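Local structure of parahox neighbor (Phaeodactylum tricornutum CCAP 1055/1, 5Z5M) at residues V7-L10 against L11-S15; S50-A53 against A54-A58; I275-P278 against D279-Y282. The protein probably catalyses the last two steps of urate degradation, hydrolysing 5-hydroxyisourate and then decarboxylating the product OHCU stereoselectively to (S)-allantoin. All blocks are in the same frame, centred on the assembly; numbering follows the deposited sequence.

Contact 1: residues V7-L10 against L11-S15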
ATOM      1  N   VAL A   7     -31.336   1.696 -23.507  1.00 16.91           N
ATOM      2  CA  VAL A   7     -30.847   0.538 -24.242  1.00 19.99           C
ATOM      3  C   VAL A   7     -32.010  -0.404 -24.553  1.00 17.92           C
ATOM      4  O   VAL A   7     -32.125  -0.913 -25.668  1.00 17.53           O
ATOM      5  CB  VAL A   7     -29.756  -0.221 -23.467  1.00 24.47           C
ATOM      6  CG1 VAL A   7     -29.335  -1.474 -24.232  1.00 25.72           C
ATOM      7  CG2 VAL A   7     -28.556   0.679 -23.229  1.00 24.27           C
ATOM      8  N   LYS A   8     -32.864  -0.621 -23.555  1.00 19.16           N
ATOM      9  CA  LYS A   8     -34.071  -1.430 -23.713  1.00 24.93           C
ATOM     10  C   LYS A   8     -34.920  -0.930 -24.874  1.00 21.43           C
ATOM     11  O   LYS A   8     -35.345  -1.700 -25.733  1.00 18.19           O
ATOM     12  CB  LYS A   8     -34.901  -1.404 -22.432  1.00 31.10           C
ATOM     13  CG  LYS A   8     -34.855  -2.679 -21.626  1.00 41.89           C
ATOM     14  CD  LYS A   8     -36.202  -2.969 -20.978  1.00 40.27           C
ATOM     15  CE  LYS A   8     -37.250  -3.292 -22.029  1.00 39.65           C
ATOM     16  NZ  LYS A   8     -38.328  -4.175 -21.496  1.00 29.53           N
ATOM     17  N   ASP A   9     -35.159   0.375 -24.879  1.00 22.53           N
ATOM     18  CA  ASP A   9     -35.938   1.034 -25.917  1.00 24.99           C
ATOM     19  C   ASP A   9     -35.277   0.865 -27.289  1.00 25.69           C
ATOM     20  O   ASP A   9     -35.918   0.430 -28.249  1.00 21.79           O
ATOM     21  CB  ASP A   9     -36.105   2.519 -25.563  1.00 26.91           C
ATOM     22  CG  ASP A   9     -36.705   3.337 -26.692  1.00 54.69           C
ATOM     23  OD1 ASP A   9     -37.463   2.776 -27.513  1.00 68.93           O
ATOM     24  OD2 ASP A   9     -36.423   4.553 -26.750  1.00 67.48           O
ATOM     25  N   LEU A  10     -33.992   1.201 -27.368  1.00 19.95           N
ATOM     26  CA  LEU A  10     -33.238   1.101 -28.622  1.00 20.67           C
ATOM     27  C   LEU A  10     -33.320  -0.287 -29.252  1.00 20.04           C
ATOM     28  O   LEU A  10     -33.735  -0.440 -30.405  1.00 17.87           O
ATOM     29  CB  LEU A  10     -31.768   1.465 -28.387  1.00 20.96           C
ATOM     30  CG  LEU A  10     -30.815   1.291 -29.576  1.00 22.64           C
ATOM     31  CD1 LEU A  10     -31.244   2.131 -30.773  1.00 22.17           C
ATOM     32  CD2 LEU A  10     -29.384   1.626 -29.168  1.00 27.60           C
ATOM     33  N   LEU A  11     -32.928  -1.300 -28.487  1.00 16.22           N
ATOM     34  CA  LEU A  11     -32.784  -2.644 -29.029  1.00 19.02           C
ATOM     35  C   LEU A  11     -34.124  -3.341 -29.282  1.00 23.53           C
ATOM     36  O   LEU A  11     -34.160  -4.461 -29.797  1.00 24.99           O
ATOM     37  CB  LEU A  11     -31.914  -3.490 -28.096  1.00 13.63           C
ATOM     38  CG  LEU A  11     -30.494  -2.953 -27.905  1.00 20.91           C
ATOM     39  CD1 LEU A  11     -29.686  -3.867 -26.997  1.00 20.56           C
ATOM     40  CD2 LEU A  11     -29.791  -2.772 -29.250  1.00 19.25           C
ATOM     41  N   SER A  12     -35.226  -2.677 -28.942  1.00 20.20           N
ATOM     42  CA  SER A  12     -36.551  -3.218 -29.236  1.00 24.20           C
ATOM     43  C   SER A  12     -37.082  -2.658 -30.557  1.00 30.31           C
ATOM     44  O   SER A  12     -38.175  -3.010 -31.000  1.00 30.43           O
ATOM     45  CB  SER A  12     -37.528  -2.912 -28.099  1.00 20.13           C
ATOM     46  OG  SER A  12     -38.033  -1.594 -28.205  1.00 26.64           O
ATOM     47  N   LYS A  13     -36.289  -1.796 -31.186  1.00 28.17           N
ATOM     48  CA  LYS A  13     -36.669  -1.168 -32.448  1.00 25.18           C
ATOM     49  C   LYS A  13     -36.218  -2.015 -33.641  1.00 16.17           C
ATOM     50  O   LYS A  13     -35.319  -2.845 -33.503  1.00 20.26           O
ATOM     51  CB  LYS A  13     -36.071   0.239 -32.529  1.00 29.44           C
ATOM     52  CG  LYS A  13     -36.728   1.242 -31.597  1.00 35.47           C
ATOM     53  CD  LYS A  13     -36.029   2.588 -31.656  1.00 37.47           C
ATOM     54  CE  LYS A  13     -36.504   3.513 -30.548  1.00 46.13           C
ATOM     55  NZ  LYS A  13     -36.406   4.944 -30.955  1.00 52.05           N
ATOM     56  N   PRO A  14     -36.847  -1.817 -34.814  1.00 33.28           N
ATOM     57  CA  PRO A  14     -36.431  -2.556 -36.013  1.00 29.31           C
ATOM     58  C   PRO A  14     -34.939  -2.405 -36.298  1.00 20.41           C
ATOM     59  O   PRO A  14     -34.376  -1.340 -36.052  1.00 20.39           O
ATOM     60  CB  PRO A  14     -37.278  -1.928 -37.132  1.00 37.19           C
ATOM     61  CG  PRO A  14     -37.847  -0.664 -36.552  1.00 35.94           C
ATOM     62  CD  PRO A  14     -37.996  -0.938 -35.092  1.00 35.79           C
ATOM     63  N   SER A  15     -34.319  -3.468 -36.802  1.00 19.62           N
ATOM     64  CA  SER A  15     -32.868  -3.529 -36.953  1.00 24.66           C
ATOM     65  C   SER A  15     -32.285  -2.379 -37.774  1.00 35.68           C
ATOM     66  O   SER A  15     -31.186  -1.908 -37.490  1.00 28.47           O
ATOM     67  CB  SER A  15     -32.462  -4.869 -37.578  1.00 31.58           C
ATOM     68  OG  SER A  15     -33.137  -5.089 -38.803  1.00 45.38           O
TER
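Val7 and Leu11, one helical turn apart, run alongside each other in the same direction, with Val7 CG1 set against Leu11 CD1 at 3.7 Å. Behind them Leu11 N bonds to Val7 O at 3.0 Å, the donor standing almost in line with the C=O bond. Leu10 turns to another flank and reaches Phe21 and Leu22 of helix 15-22, while Leu11 packs on Ile18 of that helix and on Leu43 and Ile46. On the polar side Ser12 folds back over the last turn: with chi1 at 81° its OG sits between its own N and carbonyl carbon and donates to Asp9 O at 2.9 Å. Ser12 N reaches the same oxygen from the same face, at 3.3 Å and well above the carbonyl plane, so two donors of one residue grip Asp9 O. Lys13 N then bonds to Leu10 O at 3.0 Å. The extended chain of Lys13 runs back and crosses Asp9 obliquely, its CE 3.3 Å from Asp9 OD1; NZ stays 4.2 Å from that oxygen, beyond a salt bridge, and has a weak, long ion pair with Glu17. Removing the Lys13 chain beyond CB, as with an alanine here, would take away the methylenes beside Asp9 O and probably leave the Asp9 carboxylate without its nearby positive charge. After the i to i+4 bond the next two are i to i+3, and the chain passes to Pro14 at the N-cap of helix 15-22: a tight connection between two successive short helices, 7-11 and 15-22, in the helical OHCU decarboxylase part.

Contact 2: residues S50-A53 against A54-A58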
ATOM      1  N   SER A  50     -23.099  -1.359 -21.143  1.00  8.09           N
ATOM      2  CA  SER A  50     -21.805  -2.041 -21.083  1.00 10.97           C
ATOM      3  C   SER A  50     -21.734  -3.185 -22.083  1.00  9.21           C
ATOM      4  O   SER A  50     -20.764  -3.317 -22.830  1.00  6.61           O
ATOM      5  CB  SER A  50     -21.535  -2.583 -19.680  1.00 12.76           C
ATOM      6  OG  SER A  50     -21.320  -1.536 -18.760  1.00 17.70           O
ATOM      7  N   GLN A  51     -22.772  -4.017 -22.086  1.00  9.97           N
ATOM      8  CA  GLN A  51     -22.824  -5.160 -22.988  1.00  9.71           C
ATOM      9  C   GLN A  51     -22.896  -4.722 -24.449  1.00  6.89           C
ATOM     10  O   GLN A  51     -22.327  -5.369 -25.329  1.00  6.57           O
ATOM     11  CB  GLN A  51     -24.018  -6.051 -22.637  1.00 11.36           C
ATOM     12  CG  GLN A  51     -23.848  -6.792 -21.317  1.00 15.25           C
ATOM     13  CD  GLN A  51     -25.119  -7.481 -20.862  1.00 20.11           C
ATOM     14  OE1 GLN A  51     -26.193  -7.249 -21.408  1.00 15.23           O
ATOM     15  NE2 GLN A  51     -25.000  -8.332 -19.851  1.00 25.89           N
ATOM     16  N   LEU A  52     -23.598  -3.623 -24.697  1.00  6.62           N
ATOM     17  CA  LEU A  52     -23.710  -3.087 -26.045  1.00  8.64           C
ATOM     18  C   LEU A  52     -22.338  -2.630 -26.543  1.00  9.71           C
ATOM     19  O   LEU A  52     -21.937  -2.939 -27.667  1.00  8.02           O
ATOM     20  CB  LEU A  52     -24.718  -1.931 -26.078  1.00  6.80           C
ATOM     21  CG  LEU A  52     -24.786  -1.157 -27.397  1.00  7.51           C
ATOM     22  CD1 LEU A  52     -25.118  -2.099 -28.557  1.00 13.94           C
ATOM     23  CD2 LEU A  52     -25.795  -0.029 -27.294  1.00 13.99           C
ATOM     24  N   ALA A  53     -21.614  -1.917 -25.688  1.00  9.52           N
ATOM     25  CA  ALA A  53     -20.266  -1.462 -26.013  1.00 11.50           C
ATOM     26  C   ALA A  53     -19.330  -2.642 -26.250  1.00  9.80           C
ATOM     27  O   ALA A  53     -18.521  -2.621 -27.178  1.00  9.17           O
ATOM     28  CB  ALA A  53     -19.721  -0.573 -24.901  1.00  7.62           C
ATOM     29  N   ALA A  54     -19.455  -3.666 -25.406  1.00 10.28           N
ATOM     30  CA  ALA A  54     -18.620  -4.861 -25.490  1.00  7.75           C
ATOM     31  C   ALA A  54     -18.860  -5.607 -26.795  1.00  7.44           C
ATOM     32  O   ALA A  54     -17.926  -6.128 -27.402  1.00 13.34           O
ATOM     33  CB  ALA A  54     -18.895  -5.786 -24.302  1.00  8.19           C
ATOM     34  N   ALA A  55     -20.126  -5.671 -27.194  1.00 10.14           N
ATOM     35  CA  ALA A  55     -20.527  -6.345 -28.421  1.00  9.83           C
ATOM     36  C   ALA A  55     -19.925  -5.668 -29.657  1.00 11.59           C
ATOM     37  O   ALA A  55     -19.425  -6.339 -30.559  1.00 13.63           O
ATOM     38  CB  ALA A  55     -22.039  -6.386 -28.521  1.00  8.57           C
ATOM     39  N   MET A  56     -19.977  -4.340 -29.699  1.00 11.99           N
ATOM     40  CA  MET A  56     -19.433  -3.601 -30.835  1.00 13.19           C
ATOM     41  C   MET A  56     -17.911  -3.661 -30.840  1.00 15.00           C
ATOM     42  O   MET A  56     -17.294  -3.789 -31.899  1.00 13.27           O
ATOM     43  CB  MET A  56     -19.918  -2.148 -30.816  1.00 14.15           C
ATOM     44  CG  MET A  56     -21.440  -2.035 -30.898  1.00 15.73           C
ATOM     45  SD  MET A  56     -22.069  -0.346 -30.964  1.00 23.99           S
ATOM     46  CE  MET A  56     -21.476   0.153 -32.576  1.00 19.38           C
ATOM     47  N   LYS A  57     -17.316  -3.585 -29.652  1.00 13.48           N
ATOM     48  CA  LYS A  57     -15.868  -3.703 -29.502  1.00 11.17           C
ATOM     49  C   LYS A  57     -15.379  -5.047 -30.035  1.00 12.65           C
ATOM     50  O   LYS A  57     -14.357  -5.118 -30.721  1.00 12.70           O
ATOM     51  CB  LYS A  57     -15.461  -3.539 -28.034  1.00 10.77           C
ATOM     52  CG  LYS A  57     -13.957  -3.550 -27.793  1.00 17.92           C
ATOM     53  CD  LYS A  57     -13.634  -3.335 -26.315  1.00 19.92           C
ATOM     54  CE  LYS A  57     -12.132  -3.333 -26.073  1.00 36.09           C
ATOM     55  NZ  LYS A  57     -11.792  -3.034 -24.652  1.00 40.31           N
ATOM     56  N   ALA A  58     -16.112  -6.108 -29.713  1.00  9.63           N
ATOM     57  CA  ALA A  58     -15.765  -7.456 -30.163  1.00 15.99           C
ATOM     58  C   ALA A  58     -15.766  -7.559 -31.686  1.00 15.01           C
ATOM     59  O   ALA A  58     -14.872  -8.167 -32.275  1.00 12.15           O
ATOM     60  CB  ALA A  58     -16.722  -8.475 -29.571  1.00 17.03           C
TER
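Four successive i to i+4 bonds, Ala54 N to Ser50 O, Ala55 N to Gln51 O, Met56 N to Leu52 O and Lys57 N to Ala53 O, run through this regular alpha-helix, the longest being Met56 N to Leu52 O at 3.2 Å. Across the turn the main side-chain meeting is between Leu52 and Met56, where CD1 approaches SD at 4.3 Å. Met56 CG, anti to its carbonyl carbon (chi1 -60°), lies 3.4 Å from Leu52 O, and the bend at chi3 turns the methyl end away from the preceding turn. Ala54 and Ala55 add little bulk: Ala54 CB rests 3.4 Å from Ser50 O, and Ala55 CB is equally near Gln51 O. Lys57 CB touches Ala53 O, and its fully extended chain leads off the helix. At the N-terminal end Gln51 OE1 bonds back to Glu47 N. Ser50 OG instead leaves the helix to bond with Asp279 and Asn277 of the transthyretin-like part. Leu52, Ala55 and Met56 meet Leu36 of helix 30-38, whereas Ala53 rests on Trp167 and Leu170 of helix 151-173; helix 49-61 is thus packed against both helices.

Contact 3: residues I275-P278 against D279-Y282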
ATOM      1  N   ILE A 275     -15.448   8.158 -12.131  1.00  8.13           N
ATOM      2  CA  ILE A 275     -16.349   7.051 -12.438  1.00  7.58           C
ATOM      3  C   ILE A 275     -16.620   7.029 -13.944  1.00  7.00           C
ATOM      4  O   ILE A 275     -17.065   8.018 -14.515  1.00  9.68           O
ATOM      5  CB  ILE A 275     -17.670   7.156 -11.664  1.00 10.51           C
ATOM      6  CG1 ILE A 275     -17.415   6.923 -10.167  1.00 11.72           C
ATOM      7  CG2 ILE A 275     -18.697   6.139 -12.203  1.00  6.68           C
ATOM      8  CD1 ILE A 275     -18.570   7.325  -9.285  1.00 19.12           C
ATOM      9  N   ASP A 276     -16.346   5.901 -14.584  1.00  6.75           N
ATOM     10  CA  ASP A 276     -16.402   5.832 -16.042  1.00  8.81           C
ATOM     11  C   ASP A 276     -17.592   5.025 -16.579  1.00  9.05           C
ATOM     12  O   ASP A 276     -17.948   5.158 -17.745  1.00 11.10           O
ATOM     13  CB  ASP A 276     -15.101   5.237 -16.578  1.00  8.02           C
ATOM     14  CG  ASP A 276     -15.034   5.246 -18.098  1.00 20.67           C
ATOM     15  OD1 ASP A 276     -15.034   6.347 -18.692  1.00 18.54           O
ATOM     16  OD2 ASP A 276     -14.992   4.150 -18.700  1.00 20.51           O
ATOM     17  N   ASN A 277     -18.206   4.197 -15.742  1.00  7.14           N
ATOM     18  CA  ASN A 277     -19.254   3.288 -16.217  1.00  8.93           C
ATOM     19  C   ASN A 277     -20.408   3.171 -15.218  1.00 10.76           C
ATOM     20  O   ASN A 277     -20.253   2.588 -14.149  1.00 11.37           O
ATOM     21  CB  ASN A 277     -18.655   1.902 -16.515  1.00 12.13           C
ATOM     22  CG  ASN A 277     -19.670   0.926 -17.117  1.00 11.65           C
ATOM     23  OD1 ASN A 277     -20.874   1.141 -17.051  1.00 16.35           O
ATOM     24  ND2 ASN A 277     -19.171  -0.155 -17.709  1.00 10.96           N
ATOM     25  N   PRO A 278     -21.583   3.699 -15.589  1.00 11.36           N
ATOM     26  CA  PRO A 278     -22.744   3.757 -14.694  1.00 18.62           C
ATOM     27  C   PRO A 278     -23.370   2.392 -14.388  1.00  9.77           C
ATOM     28  O   PRO A 278     -24.217   2.321 -13.497  1.00  8.05           O
ATOM     29  CB  PRO A 278     -23.728   4.650 -15.459  1.00 17.82           C
ATOM     30  CG  PRO A 278     -23.337   4.524 -16.889  1.00 15.65           C
ATOM     31  CD  PRO A 278     -21.858   4.296 -16.908  1.00 14.98           C
ATOM     32  N   ASP A 279     -22.971   1.351 -15.121  1.00 11.02           N
ATOM     33  CA  ASP A 279     -23.409  -0.024 -14.860  1.00 13.64           C
ATOM     34  C   ASP A 279     -22.657  -0.693 -13.712  1.00 13.68           C
ATOM     35  O   ASP A 279     -23.162  -1.636 -13.097  1.00 17.00           O
ATOM     36  CB  ASP A 279     -23.229  -0.899 -16.107  1.00 11.58           C
ATOM     37  CG  ASP A 279     -24.228  -0.588 -17.204  1.00 18.40           C
ATOM     38  OD1 ASP A 279     -25.381  -0.213 -16.890  1.00 16.55           O
ATOM     39  OD2 ASP A 279     -23.857  -0.753 -18.388  1.00 21.40           O
ATOM     40  N   ASP A 280     -21.441  -0.221 -13.444  1.00 13.69           N
ATOM     41  CA  ASP A 280     -20.513  -0.941 -12.569  1.00  8.82           C
ATOM     42  C   ASP A 280     -20.689  -0.664 -11.085  1.00 12.85           C
ATOM     43  O   ASP A 280     -21.175   0.395 -10.687  1.00 10.80           O
ATOM     44  CB  ASP A 280     -19.064  -0.616 -12.945  1.00 16.28           C
ATOM     45  CG  ASP A 280     -18.608  -1.326 -14.201  1.00 30.13           C
ATOM     46  OD1 ASP A 280     -19.322  -2.240 -14.666  1.00 22.80           O
ATOM     47  OD2 ASP A 280     -17.528  -0.973 -14.719  1.00 33.32           O
ATOM     48  N   HIS A 281     -20.270  -1.630 -10.272  1.00 11.34           N
ATOM     49  CA  HIS A 281     -20.090  -1.418  -8.844  1.00 15.50           C
ATOM     50  C   HIS A 281     -18.676  -0.894  -8.592  1.00 15.28           C
ATOM     51  O   HIS A 281     -17.688  -1.593  -8.832  1.00 14.47           O
ATOM     52  CB  HIS A 281     -20.324  -2.711  -8.064  1.00 15.72           C
ATOM     53  CG  HIS A 281     -20.004  -2.607  -6.607  1.00 10.90           C
ATOM     54  ND1 HIS A 281     -19.799  -3.710  -5.808  1.00 19.52           N
ATOM     55  CD2 HIS A 281     -19.848  -1.526  -5.799  1.00  9.27           C
ATOM     56  CE1 HIS A 281     -19.534  -3.320  -4.576  1.00 20.06           C
ATOM     57  NE2 HIS A 281     -19.555  -1.996  -4.544  1.00 16.00           N
ATOM     58  N   TYR A 282     -18.580   0.350  -8.140  1.00 10.83           N
ATOM     59  CA  TYR A 282     -17.292   0.924  -7.773  1.00  8.29           C
ATOM     60  C   TYR A 282     -17.137   0.855  -6.267  1.00  8.21           C
ATOM     61  O   TYR A 282     -17.971   1.363  -5.528  1.00 11.87           O
ATOM     62  CB  TYR A 282     -17.168   2.373  -8.246  1.00 10.41           C
ATOM     63  CG  TYR A 282     -16.761   2.556  -9.691  1.00  9.82           C
ATOM     64  CD1 TYR A 282     -17.549   2.075 -10.728  1.00 12.68           C
ATOM     65  CD2 TYR A 282     -15.600   3.242 -10.018  1.00  6.69           C
ATOM     66  CE1 TYR A 282     -17.177   2.261 -12.051  1.00 12.16           C
ATOM     67  CE2 TYR A 282     -15.223   3.434 -11.330  1.00 15.03           C
ATOM     68  CZ  TYR A 282     -16.011   2.937 -12.343  1.00 11.04           C
ATOM     69  OH  TYR A 282     -15.641   3.129 -13.653  1.00 22.85           O
TER
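Ile275 and the ring of Tyr282 form the tightly packed, buried end of this inter-sheet loop. Their side chains pass each other head to tail, and Ile275 CG2 stands over one ring face, 4.3 Å from the centroid and 15° off the normal, a CH-pi contact. The phenol oxygen reaches across the loop to the residue just after strand 268-275, where Asp276 N donates to Tyr282 OH at 3.0 Å. Arg297 adds a cation-pi contact to this ring. The turn itself is more polar, with Asn277, Asp279 and Asp280 partly exposed, though Pro278 is buried against Val240 and Leu171. There Asn277 O accepts from Asp280 N at 3.1 Å, the closing bond of a type I turn, while its side chain bends over it. With CG opposite the backbone N (chi1 -176°), OD1 takes the N-H of Asp279 at 2.9 Å from above the amide plane. The amide and the Asp280 carboxylate lie more loosely: Asn277 ND2 is 3.5 Å from Asp280 OD2, the two planes 37° apart. The turn's link to helix 49-61 runs through Ser50, and Asp276 OD1 accepts from Gln263 N of the second subunit. Asn277 OD1 bonding to the N-H two residues on makes an Asx turn superposed on the beta turn; together they link strand 268-275 of one sheet to strand 281-289 of the other in the transthyretin-like fold of the HIU hydrolase family.

Overall arrangement
Contacts 1, 2 and 3 follow one another along the chain. Contacts 1 and 2 both belong to the helical OHCU decarboxylase part, their centres about 15 Å apart and their nearest atoms about 4 Å apart without touching; Ile46 packs on both, and so does Ile174. Contact 3 belongs to the transthyretin-like part, in the connection between its two sheets. Its centre is about 15 Å from that of contact 2 and about 23 Å from that of contact 1. Contacts 2 and 3 meet at Ser50, through the bonds of its OG to the turn. Helix 49-61 therefore touches the turn directly, and these bonds join the two fused enzyme parts within one chain.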